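Local coordinates for protein ornithine carbamoyltransferase (Gloeobacter violaceus, PDB 3GD5) that probably catalyses the reversible transfer of the carbamoyl group from carbamoyl phosphate to ornithine, giving citrulline and phosphate in arginine biosynthesis, at residues A[18-31]-A[170-182]. Residues are numbered along the deposited sequence; the frame is centred on the assembly and turned at random.
Sequences SLDDLDEAQLHALL and AHSLLLGCAKVGM
Helix 24-31, with the 3-10 turn 19-21 leading into it, lies across helix 170-180, the two axes crossing at -91° and passing 9.6 Å apart, and the backbones come nearest where Glu24 meets Lys179. Lys179 runs extended from its helix toward the turn and then bends at its last torsion (chi4 65°), which carries NZ to Asp20. There Lys179 NZ donates to Asp20 OD1 at 2.9 Å, a salt bridge that reaches the carboxylate on its anti side, 26° out of plane. The other oxygen, OD2, pairs with Arg201, so two cations share this carboxylate, and that probably favours its ionised form. The aliphatic part of Lys179 is used as well: Leu27 CD2 sits 3.7 Å from Lys179 CB and 4.1 Å from Lys179 CD, the two side chains crossing at about a right angle. An alanine here would keep the CB contact but would probably leave Asp20 with Arg201 alone as charge partner and open a gap where CD packs against Leu27. Leu27 CD2 also meets Val180 CG1 at 3.8 Å, while His28, bonded through ND1 to the carbonyl of Glu24, brings NE2 within 3.9 Å of that same methyl. At the other end, Leu19 CD2 lies 3.2 Å from Gly176 CA, tight packing that the lack of a side chain at Gly176 permits. Ser172 OG and Ser18 OG both bond to Glu136, and Ser172 lies close to Pro138, which probably binds carbamoyl phosphate, as in related enzymes. The contact thus joins the carbamoyl-phosphate domain to the ornithine domain through a buried lysine that combines apolar packing with charge pairing.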
# COMPACT_ATOMS: atom_id res chain seq x y z
N SER A 18 -11.21 23.57 -24.17
CA SER A 18 -11.38 22.80 -25.39
C SER A 18 -10.75 23.59 -26.51
O SER A 18 -10.72 24.82 -26.46
CB SER A 18 -12.87 22.61 -25.66
OG SER A 18 -13.12 22.30 -27.01
N LEU A 19 -10.23 22.91 -27.52
CA LEU A 19 -9.63 23.62 -28.63
C LEU A 19 -10.72 24.47 -29.29
O LEU A 19 -10.44 25.47 -29.94
CB LEU A 19 -9.03 22.65 -29.65
CG LEU A 19 -7.98 23.27 -30.58
CD1 LEU A 19 -6.79 23.79 -29.75
CD2 LEU A 19 -7.49 22.24 -31.56
N ASP A 20 -11.97 24.06 -29.10
CA ASP A 20 -13.10 24.78 -29.67
C ASP A 20 -13.42 26.07 -28.92
O ASP A 20 -14.45 26.70 -29.16
CB ASP A 20 -14.34 23.88 -29.71
CG ASP A 20 -15.34 24.32 -30.76
OD1 ASP A 20 -14.92 24.89 -31.79
OD2 ASP A 20 -16.55 24.07 -30.57
N ASP A 21 -12.53 26.47 -28.02
CA ASP A 21 -12.72 27.71 -27.27
C ASP A 21 -12.05 28.81 -28.07
O ASP A 21 -12.14 29.99 -27.74
CB ASP A 21 -12.07 27.63 -25.88
CG ASP A 21 -12.84 26.75 -24.92
OD1 ASP A 21 -13.95 26.31 -25.29
OD2 ASP A 21 -12.34 26.51 -23.81
N LEU A 22 -11.37 28.39 -29.13
CA LEU A 22 -10.67 29.32 -30.01
C LEU A 22 -11.31 29.18 -31.37
O LEU A 22 -11.41 28.07 -31.89
CB LEU A 22 -9.20 28.93 -30.14
CG LEU A 22 -8.29 28.86 -28.91
CD1 LEU A 22 -7.09 27.98 -29.24
CD2 LEU A 22 -7.85 30.25 -28.49
N ASP A 23 -11.75 30.29 -31.95
CA ASP A 23 -12.31 30.21 -33.30
C ASP A 23 -11.09 30.20 -34.22
O ASP A 23 -9.95 30.25 -33.74
CB ASP A 23 -13.23 31.41 -33.60
CG ASP A 23 -12.55 32.76 -33.39
OD1 ASP A 23 -11.39 32.95 -33.81
OD2 ASP A 23 -13.20 33.65 -32.80
N GLU A 24 -11.31 30.13 -35.53
CA GLU A 24 -10.19 30.10 -36.46
C GLU A 24 -9.23 31.27 -36.25
O GLU A 24 -8.01 31.09 -36.29
CB GLU A 24 -10.68 30.12 -37.91
CG GLU A 24 -11.65 29.01 -38.27
CD GLU A 24 -13.07 29.29 -37.81
OE1 GLU A 24 -13.95 28.45 -38.07
OE2 GLU A 24 -13.30 30.35 -37.19
N ALA A 25 -9.78 32.45 -36.02
CA ALA A 25 -8.96 33.65 -35.83
C ALA A 25 -8.09 33.61 -34.57
O ALA A 25 -6.93 34.01 -34.58
CB ALA A 25 -9.86 34.88 -35.79
N GLN A 26 -8.66 33.14 -33.47
CA GLN A 26 -7.92 33.08 -32.23
C GLN A 26 -6.80 32.03 -32.29
O GLN A 26 -5.72 32.23 -31.74
CB GLN A 26 -8.89 32.81 -31.09
CG GLN A 26 -10.00 33.86 -31.05
CD GLN A 26 -11.08 33.56 -30.03
OE1 GLN A 26 -11.72 32.51 -30.08
NE2 GLN A 26 -11.29 34.48 -29.10
N LEU A 27 -7.06 30.93 -32.99
CA LEU A 27 -6.06 29.88 -33.11
C LEU A 27 -4.82 30.37 -33.85
O LEU A 27 -3.69 30.09 -33.43
CB LEU A 27 -6.66 28.66 -33.82
CG LEU A 27 -5.72 27.46 -33.99
CD1 LEU A 27 -5.11 27.07 -32.64
CD2 LEU A 27 -6.49 26.29 -34.60
N HIS A 28 -5.04 31.10 -34.94
CA HIS A 28 -3.92 31.62 -35.72
C HIS A 28 -3.09 32.62 -34.91
O HIS A 28 -1.86 32.58 -34.93
CB HIS A 28 -4.41 32.28 -37.01
CG HIS A 28 -4.88 31.31 -38.05
ND1 HIS A 28 -6.20 30.96 -38.21
CD2 HIS A 28 -4.18 30.57 -38.95
CE1 HIS A 28 -6.30 30.04 -39.16
NE2 HIS A 28 -5.09 29.79 -39.62
N ALA A 29 -3.77 33.51 -34.20
CA ALA A 29 -3.07 34.50 -33.38
C ALA A 29 -2.17 33.77 -32.40
O ALA A 29 -0.98 34.08 -32.26
CB ALA A 29 -4.08 35.36 -32.64
N LEU A 30 -2.74 32.77 -31.73
CA LEU A 30 -2.01 31.97 -30.75
C LEU A 30 -0.78 31.36 -31.41
O LEU A 30 0.34 31.50 -30.90
CB LEU A 30 -2.92 30.85 -30.23
CG LEU A 30 -2.41 30.08 -29.02
CD1 LEU A 30 -2.19 31.05 -27.86
CD2 LEU A 30 -3.42 29.01 -28.65
N LEU A 31 -0.98 30.71 -32.55
CA LEU A 31 0.11 30.09 -33.30
C LEU A 31 1.17 31.11 -33.69
O LEU A 31 2.38 30.82 -33.65
CB LEU A 31 -0.43 29.39 -34.55
CG LEU A 31 -1.31 28.15 -34.31
CD1 LEU A 31 -1.87 27.63 -35.62
CD2 LEU A 31 -0.47 27.06 -33.63
N ALA A 170 -6.99 12.92 -30.72
CA ALA A 170 -7.67 12.78 -32.00
C ALA A 170 -8.74 13.87 -32.03
O ALA A 170 -8.87 14.59 -33.02
CB ALA A 170 -8.31 11.40 -32.11
N HIS A 171 -9.49 13.98 -30.93
CA HIS A 171 -10.55 14.98 -30.80
C HIS A 171 -10.03 16.39 -31.03
O HIS A 171 -10.63 17.18 -31.76
CB HIS A 171 -11.16 14.94 -29.40
CG HIS A 171 -12.06 13.77 -29.16
ND1 HIS A 171 -12.51 13.42 -27.91
CD2 HIS A 171 -12.61 12.88 -30.02
CE1 HIS A 171 -13.30 12.36 -28.00
NE2 HIS A 171 -13.37 12.02 -29.28
N SER A 172 -8.91 16.71 -30.39
CA SER A 172 -8.33 18.04 -30.53
C SER A 172 -7.73 18.23 -31.92
O SER A 172 -7.69 19.35 -32.42
CB SER A 172 -7.27 18.28 -29.45
OG SER A 172 -7.88 18.44 -28.18
N LEU A 173 -7.25 17.15 -32.53
CA LEU A 173 -6.68 17.25 -33.87
C LEU A 173 -7.80 17.55 -34.87
O LEU A 173 -7.61 18.30 -35.82
CB LEU A 173 -5.96 15.95 -34.26
CG LEU A 173 -4.55 15.74 -33.69
CD1 LEU A 173 -4.08 14.32 -33.96
CD2 LEU A 173 -3.60 16.74 -34.31
N LEU A 174 -8.96 16.94 -34.63
CA LEU A 174 -10.12 17.14 -35.49
C LEU A 174 -10.52 18.61 -35.48
O LEU A 174 -10.66 19.23 -36.55
CB LEU A 174 -11.29 16.27 -35.01
CG LEU A 174 -11.15 14.77 -35.29
CD1 LEU A 174 -12.33 13.99 -34.72
CD2 LEU A 174 -11.05 14.54 -36.80
N LEU A 175 -10.70 19.18 -34.30
CA LEU A 175 -11.08 20.58 -34.17
C LEU A 175 -9.98 21.50 -34.68
O LEU A 175 -10.25 22.50 -35.34
CB LEU A 175 -11.38 20.93 -32.72
CG LEU A 175 -12.54 20.20 -32.04
CD1 LEU A 175 -12.53 20.57 -30.57
CD2 LEU A 175 -13.88 20.56 -32.71
N GLY A 176 -8.74 21.15 -34.35
CA GLY A 176 -7.60 21.96 -34.75
C GLY A 176 -7.30 21.97 -36.23
O GLY A 176 -7.08 23.03 -36.82
N CYS A 177 -7.26 20.79 -36.84
CA CYS A 177 -6.98 20.70 -38.27
C CYS A 177 -8.02 21.50 -39.03
O CYS A 177 -7.69 22.42 -39.77
CB CYS A 177 -6.98 19.23 -38.71
SG CYS A 177 -5.49 18.33 -38.18
N ALA A 178 -9.29 21.16 -38.84
CA ALA A 178 -10.37 21.86 -39.51
C ALA A 178 -10.19 23.37 -39.39
O ALA A 178 -10.26 24.09 -40.40
CB ALA A 178 -11.71 21.45 -38.91
N LYS A 179 -9.94 23.85 -38.18
CA LYS A 179 -9.78 25.28 -37.93
C LYS A 179 -8.68 25.99 -38.73
O LYS A 179 -8.76 27.21 -38.93
CB LYS A 179 -9.57 25.54 -36.44
CG LYS A 179 -10.82 25.36 -35.60
CD LYS A 179 -10.56 25.80 -34.17
CE LYS A 179 -11.84 25.82 -33.35
NZ LYS A 179 -12.41 24.46 -33.21
N VAL A 180 -7.65 25.27 -39.17
CA VAL A 180 -6.60 25.91 -39.95
C VAL A 180 -6.70 25.55 -41.43
O VAL A 180 -5.84 25.92 -42.23
CB VAL A 180 -5.17 25.55 -39.44
CG1 VAL A 180 -4.94 26.16 -38.07
CG2 VAL A 180 -5.00 24.04 -39.40
N GLY A 181 -7.75 24.81 -41.78
CA GLY A 181 -7.95 24.42 -43.17
C GLY A 181 -7.17 23.19 -43.57
O GLY A 181 -6.96 22.95 -44.76
N MET A 182 -6.74 22.42 -42.58
CA MET A 182 -5.98 21.20 -42.86
C MET A 182 -6.96 20.04 -42.88
O MET A 182 -7.76 19.88 -41.95
CB MET A 182 -4.91 20.98 -41.79
CG MET A 182 -3.98 19.80 -42.06
SD MET A 182 -2.76 19.49 -40.73
CE MET A 182 -1.77 20.90 -40.85